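Local coordinates for protein metallo-beta-lactamase (Simiduia agarivorans, PDB 6MFI) that probably hydrolyses beta-lactam antibiotics as a class B3 metallo-beta-lactamase with two zinc ions in its active site, at residues A[75-80]-A[104-109]; A[54-59]-A[67-72]. All blocks are in the same frame, centred on the assembly; numbering follows the deposited sequence.

Contact 1 (A[75-80]-A[104-109])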
loop_
_atom_site.group_PDB
_atom_site.type_symbol
_atom_site.label_atom_id
_atom_site.label_comp_id
_atom_site.label_asym_id
_atom_site.label_seq_id
_atom_site.Cartn_x
_atom_site.Cartn_y
_atom_site.Cartn_z
ATOM N N HIS A 75 -3.886 8.115 14.745
ATOM C CA HIS A 75 -3.618 6.952 13.916
ATOM C C HIS A 75 -3.024 7.376 12.579
ATOM O O HIS A 75 -3.168 8.520 12.139
ATOM C CB HIS A 75 -4.893 6.132 13.672
ATOM C CG HIS A 75 -5.751 5.969 14.887
ATOM N ND1 HIS A 75 -5.229 5.858 16.159
ATOM C CD2 HIS A 75 -7.096 5.899 15.025
ATOM C CE1 HIS A 75 -6.216 5.725 17.027
ATOM N NE2 HIS A 75 -7.359 5.748 16.365
ATOM N N VAL A 76 -2.348 6.427 11.937
ATOM C CA VAL A 76 -1.834 6.582 10.583
ATOM C C VAL A 76 -2.585 5.612 9.683
ATOM O O VAL A 76 -2.795 4.449 10.045
ATOM C CB VAL A 76 -0.313 6.332 10.516
ATOM C CG1 VAL A 76 0.192 6.505 9.093
ATOM C CG2 VAL A 76 0.421 7.266 11.465
ATOM N N LEU A 77 -3.001 6.096 8.515
ATOM C CA LEU A 77 -3.760 5.295 7.563
ATOM C C LEU A 77 -3.043 5.322 6.223
ATOM O O LEU A 77 -2.813 6.398 5.663
ATOM C CB LEU A 77 -5.192 5.816 7.422
ATOM C CG LEU A 77 -6.075 5.115 6.388
ATOM C CD1 LEU A 77 -6.300 3.664 6.775
ATOM C CD2 LEU A 77 -7.399 5.845 6.240
ATOM N N ILE A 78 -2.691 4.145 5.713
ATOM C CA ILE A 78 -2.011 4.014 4.431
ATOM C C ILE A 78 -3.028 3.585 3.384
ATOM O O ILE A 78 -3.787 2.630 3.600
ATOM C CB ILE A 78 -0.847 3.013 4.510
ATOM C CG1 ILE A 78 -0.055 3.211 5.803
ATOM C CG2 ILE A 78 0.063 3.160 3.298
ATOM C CD1 ILE A 78 0.863 2.056 6.136
ATOM N N ASP A 79 -3.047 4.301 2.257
ATOM C CA ASP A 79 -3.900 4.014 1.106
ATOM C C ASP A 79 -5.373 4.261 1.410
ATOM O O ASP A 79 -5.803 4.213 2.567
ATOM C CB ASP A 79 -3.690 2.579 0.614
ATOM C CG ASP A 79 -2.432 2.425 -0.217
ATOM O OD1 ASP A 79 -1.846 3.457 -0.604
ATOM O OD2 ASP A 79 -2.030 1.274 -0.483
ATOM N N SER A 80 -6.151 4.526 0.361
ATOM C CA SER A 80 -7.566 4.839 0.485
ATOM C C SER A 80 -8.466 3.966 -0.372
ATOM O O SER A 80 -9.685 3.980 -0.163
ATOM C CB SER A 80 -7.819 6.307 0.108
ATOM O OG SER A 80 -7.606 6.511 -1.281
ATOM N N LYS A 104 -4.626 11.021 11.932
ATOM C CA LYS A 104 -3.900 12.274 11.788
ATOM C C LYS A 104 -2.966 12.307 10.588
ATOM O O LYS A 104 -2.584 13.400 10.155
ATOM C CB LYS A 104 -3.086 12.564 13.056
ATOM C CG LYS A 104 -3.884 12.475 14.345
ATOM C CD LYS A 104 -5.055 13.444 14.343
ATOM C CE LYS A 104 -5.837 13.363 15.645
ATOM N NZ LYS A 104 -7.021 14.266 15.641
ATOM N N ILE A 105 -2.588 11.153 10.042
ATOM C CA ILE A 105 -1.617 11.084 8.955
ATOM C C ILE A 105 -2.119 10.101 7.908
ATOM O O ILE A 105 -2.556 8.996 8.243
ATOM C CB ILE A 105 -0.221 10.668 9.466
ATOM C CG1 ILE A 105 0.360 11.753 10.374
ATOM C CG2 ILE A 105 0.718 10.389 8.302
ATOM C CD1 ILE A 105 1.731 11.427 10.920
ATOM N N LEU A 106 -2.059 10.506 6.642
ATOM C CA LEU A 106 -2.407 9.651 5.514
ATOM C C LEU A 106 -1.156 9.362 4.697
ATOM O O LEU A 106 -0.426 10.286 4.323
ATOM C CB LEU A 106 -3.472 10.309 4.632
ATOM C CG LEU A 106 -4.876 10.462 5.214
ATOM C CD1 LEU A 106 -5.732 11.319 4.299
ATOM C CD2 LEU A 106 -5.523 9.103 5.433
ATOM N N LEU A 107 -0.911 8.084 4.425
ATOM C CA LEU A 107 0.199 7.646 3.594
ATOM C C LEU A 107 -0.339 6.888 2.387
ATOM O O LEU A 107 -1.535 6.607 2.282
ATOM C CB LEU A 107 1.178 6.771 4.387
ATOM C CG LEU A 107 1.721 7.367 5.688
ATOM C CD1 LEU A 107 2.648 6.382 6.385
ATOM C CD2 LEU A 107 2.431 8.685 5.420
ATOM N N HIS A 108 0.564 6.550 1.469
ATOM C CA HIS A 108 0.180 5.901 0.225
ATOM C C HIS A 108 1.217 4.860 -0.162
ATOM O O HIS A 108 2.387 4.948 0.220
ATOM C CB HIS A 108 0.025 6.917 -0.916
ATOM C CG HIS A 108 1.318 7.526 -1.363
ATOM N ND1 HIS A 108 2.219 6.858 -2.166
ATOM C CD2 HIS A 108 1.862 8.742 -1.121
ATOM C CE1 HIS A 108 3.263 7.633 -2.393
ATOM N NE2 HIS A 108 3.071 8.783 -1.771
ATOM N N SER A 109 0.772 3.869 -0.934
ATOM C CA SER A 109 1.683 2.930 -1.573
ATOM C C SER A 109 2.184 3.530 -2.879
ATOM O O SER A 109 3.332 3.980 -2.961
ATOM C CB SER A 109 0.992 1.588 -1.821
ATOM O OG SER A 109 -0.197 1.757 -2.573
#
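Strands 75-78 and 104-107 run parallel, their axes 4.6 Å apart at closest and 18° out of line, and backbone bonds such as Leu107 N to Leu77 O (2.8 Å) join them until Asp79 N reaches Leu107 O. On one face Val76 and Ile105 lie side by side. The CG1 branch of Val76, held anti to the backbone N (chi1 -180°), also meets Leu107 CD1 at 3.7 Å, while Ile78 crosses Leu107 at a slant, and Trp195 of strand 193-199 packs against both. On the reverse face the CD2 methyls of Leu77 and Leu106 touch at 3.8 Å. Past the strand ends the carboxylate of Asp79 holds Ser109 with both oxygens, each used on its syn side: OD1 takes Ser109 N at 2.7 Å, and OD2 takes Ser109 OG at 2.8 Å, the hydroxyl lying closer to the carboxylate plane. Tyr210 OH is a second partner of OD2. The two strands are those of a beta-alpha-beta unit whose crossover runs through helix 85-95. The two bonds tie Ser109, next in sequence to the zinc ligand His110, to the end of strand 75-78, an arrangement consistent with a second-shell role for Asp79 in placing the start of the metal-binding loop.

Contact 2 (A[54-59]-A[67-72])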
loop_
_atom_site.group_PDB
_atom_site.type_symbol
_atom_site.label_atom_id
_atom_site.label_comp_id
_atom_site.label_asym_id
_atom_site.label_seq_id
_atom_site.Cartn_x
_atom_site.Cartn_y
_atom_site.Cartn_z
ATOM N N GLY A 54 -1.154 -6.477 16.846
ATOM C CA GLY A 54 -1.077 -5.366 17.777
ATOM C C GLY A 54 -1.928 -4.169 17.399
ATOM O O GLY A 54 -3.157 -4.262 17.335
ATOM N N ASN A 55 -1.282 -3.034 17.149
ATOM C CA ASN A 55 -1.971 -1.797 16.815
ATOM C C ASN A 55 -2.286 -1.673 15.331
ATOM O O ASN A 55 -2.849 -0.655 14.919
ATOM C CB ASN A 55 -1.134 -0.592 17.264
ATOM C CG ASN A 55 0.196 -0.501 16.537
ATOM O OD1 ASN A 55 0.688 -1.488 15.984
ATOM N ND2 ASN A 55 0.784 0.689 16.531
ATOM N N THR A 56 -1.945 -2.674 14.525
ATOM C CA THR A 56 -2.103 -2.608 13.077
ATOM C C THR A 56 -3.338 -3.393 12.655
ATOM O O THR A 56 -3.530 -4.535 13.084
ATOM C CB THR A 56 -0.860 -3.155 12.372
ATOM O OG1 THR A 56 0.264 -2.318 12.672
ATOM C CG2 THR A 56 -1.067 -3.192 10.867
ATOM N N TYR A 57 -4.172 -2.780 11.813
ATOM C CA TYR A 57 -5.408 -3.391 11.350
ATOM C C TYR A 57 -5.514 -3.280 9.836
ATOM O O TYR A 57 -4.928 -2.387 9.217
ATOM C CB TYR A 57 -6.643 -2.735 11.987
ATOM C CG TYR A 57 -6.675 -2.784 13.497
ATOM C CD1 TYR A 57 -6.000 -1.838 14.258
ATOM C CD2 TYR A 57 -7.391 -3.771 14.163
ATOM C CE1 TYR A 57 -6.030 -1.878 15.639
ATOM C CE2 TYR A 57 -7.426 -3.820 15.542
ATOM C CZ TYR A 57 -6.745 -2.871 16.275
ATOM O OH TYR A 57 -6.777 -2.915 17.650
ATOM N N TYR A 58 -6.275 -4.198 9.249
ATOM C CA TYR A 58 -6.644 -4.143 7.841
ATOM C C TYR A 58 -8.038 -3.539 7.741
ATOM O O TYR A 58 -8.994 -4.085 8.301
ATOM C CB TYR A 58 -6.608 -5.537 7.213
ATOM C CG TYR A 58 -6.935 -5.571 5.734
ATOM C CD1 TYR A 58 -8.252 -5.627 5.291
ATOM C CD2 TYR A 58 -5.926 -5.559 4.781
ATOM C CE1 TYR A 58 -8.554 -5.661 3.942
ATOM C CE2 TYR A 58 -6.218 -5.596 3.431
ATOM C CZ TYR A 58 -7.533 -5.645 3.017
ATOM O OH TYR A 58 -7.825 -5.680 1.671
ATOM N N VAL A 59 -8.153 -2.416 7.037
ATOM C CA VAL A 59 -9.422 -1.712 6.906
ATOM C C VAL A 59 -9.809 -1.519 5.440
ATOM O O VAL A 59 -10.661 -0.698 5.126
ATOM C CB VAL A 59 -9.389 -0.364 7.652
ATOM C CG1 VAL A 59 -9.278 -0.589 9.150
ATOM C CG2 VAL A 59 -8.242 0.498 7.149
ATOM N N ILE A 67 -4.272 0.063 5.386
ATOM C CA ILE A 67 -3.629 -0.328 6.635
ATOM C C ILE A 67 -3.823 0.785 7.655
ATOM O O ILE A 67 -3.407 1.929 7.425
ATOM C CB ILE A 67 -2.139 -0.634 6.428
ATOM C CG1 ILE A 67 -1.958 -1.648 5.296
ATOM C CG2 ILE A 67 -1.516 -1.147 7.716
ATOM C CD1 ILE A 67 -2.725 -2.937 5.504
ATOM N N LEU A 68 -4.445 0.447 8.781
ATOM C CA LEU A 68 -4.662 1.373 9.885
ATOM C C LEU A 68 -3.728 1.017 11.033
ATOM O O LEU A 68 -3.711 -0.131 11.492
ATOM C CB LEU A 68 -6.118 1.335 10.355
ATOM C CG LEU A 68 -6.498 2.280 11.498
ATOM C CD1 LEU A 68 -6.572 3.726 11.018
ATOM C CD2 LEU A 68 -7.813 1.852 12.131
ATOM N N ILE A 69 -2.955 1.998 11.489
ATOM C CA ILE A 69 -2.014 1.825 12.590
ATOM C C ILE A 69 -2.377 2.830 13.672
ATOM O O ILE A 69 -2.282 4.044 13.454
ATOM C CB ILE A 69 -0.559 2.007 12.130
ATOM C CG1 ILE A 69 -0.234 1.013 11.014
ATOM C CG2 ILE A 69 0.395 1.826 13.301
ATOM C CD1 ILE A 69 0.783 1.522 10.025
ATOM N N THR A 70 -2.788 2.328 14.833
ATOM C CA THR A 70 -3.321 3.156 15.905
ATOM C C THR A 70 -2.249 3.459 16.944
ATOM O O THR A 70 -1.406 2.611 17.249
ATOM C CB THR A 70 -4.509 2.468 16.580
ATOM O OG1 THR A 70 -4.065 1.264 17.219
ATOM C CG2 THR A 70 -5.574 2.125 15.551
ATOM N N GLY A 71 -2.295 4.676 17.493
ATOM C CA GLY A 71 -1.366 5.097 18.521
ATOM C C GLY A 71 -2.066 5.932 19.575
ATOM O O GLY A 71 -3.271 6.178 19.497
ATOM N N ASP A 72 -1.285 6.365 20.566
ATOM C CA ASP A 72 -1.831 7.145 21.670
ATOM C C ASP A 72 -2.088 8.603 21.306
ATOM O O ASP A 72 -2.776 9.298 22.062
ATOM C CB ASP A 72 -0.896 7.086 22.882
ATOM C CG ASP A 72 0.565 7.237 22.506
ATOM O OD1 ASP A 72 1.328 6.268 22.692
ATOM O OD2 ASP A 72 0.950 8.324 22.026
HETATM O O HOH W 1 -5.141 -1.043 18.812
#
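At the apolar centre of this antiparallel hairpin, Val59 straddles Leu68: its CG1 and CG2 both lie 3.9 Å from Leu68 CB. Leu68 carries its CG anti to the backbone N (chi1 -179°), and CD2 comes within reach of the same valine. On the face of Leu68 its strand partner Tyr57 stands beside it, the ring meeting Phe98 edge-to-face. The other face has Thr56 between two isoleucines. Its CG2 methyl packs against Ile67 CG2 at 3.8 Å, and its hydroxyl lies alongside Ile69 CG1 while bonding to Trp197 NE1, so that strand 193-199 closes over this side. Tyr58 brings its ring obliquely to Ile67 CD1 and sends its hydroxyl to Thr61 O.

Between the faces, Tyr57 and Leu68 form a hydrogen-bonded pair, with Tyr57 N to Leu68 O at 2.7 Å and the return bond, Leu68 N to Tyr57 O, at 2.9 Å. Toward the outer end the bonding passes to Asn55. Its carbonyl O receives Thr70 N, and its side-chain ND2 reaches back to Thr70 O at 3.0 Å, the acceptor lying 17° out of the plane of the asparagine amide. With CG lodged between the backbone N and the carbonyl carbon (chi1 64°), the amide turns toward strand 67-71, and ND2 also rests against Ile69 CG2. At the outer end a water, in the plane of the Tyr57 ring and at its edge, lies 2.7 Å from Tyr57 OH and also bonds to Thr70 OG1.

Asn55 thus bonds to Thr70 through backbone and side chain alike, extending the ladder where strand 56-58 has not yet begun. Apolar packing on both faces backs the Tyr57-Leu68 backbone pair at the inner end, whereas amide, hydroxyl and water do the work at the partly exposed outer end.

Both contacts belong to the same mixed sheet and share a seam, since strands 67-71 and 74-78 are adjacent: Val76 N lies 2.8 Å from Ile69 O, and Ile78 N 2.9 Å from Ile67 O, both probable hydrogen bonds. Contact 1 is parallel, deeper in the chain, and ends beside the zinc site. Contact 2, a local antiparallel hairpin further from the chain centre, is buried over most of its length but partly exposed at one end. Polar chemistry follows this placement: in contact 1 a carboxylate grips the residue before a zinc ligand, while in contact 2 an amide and a water bridge the strands at the partly exposed end. Strand 193-199 packs against both.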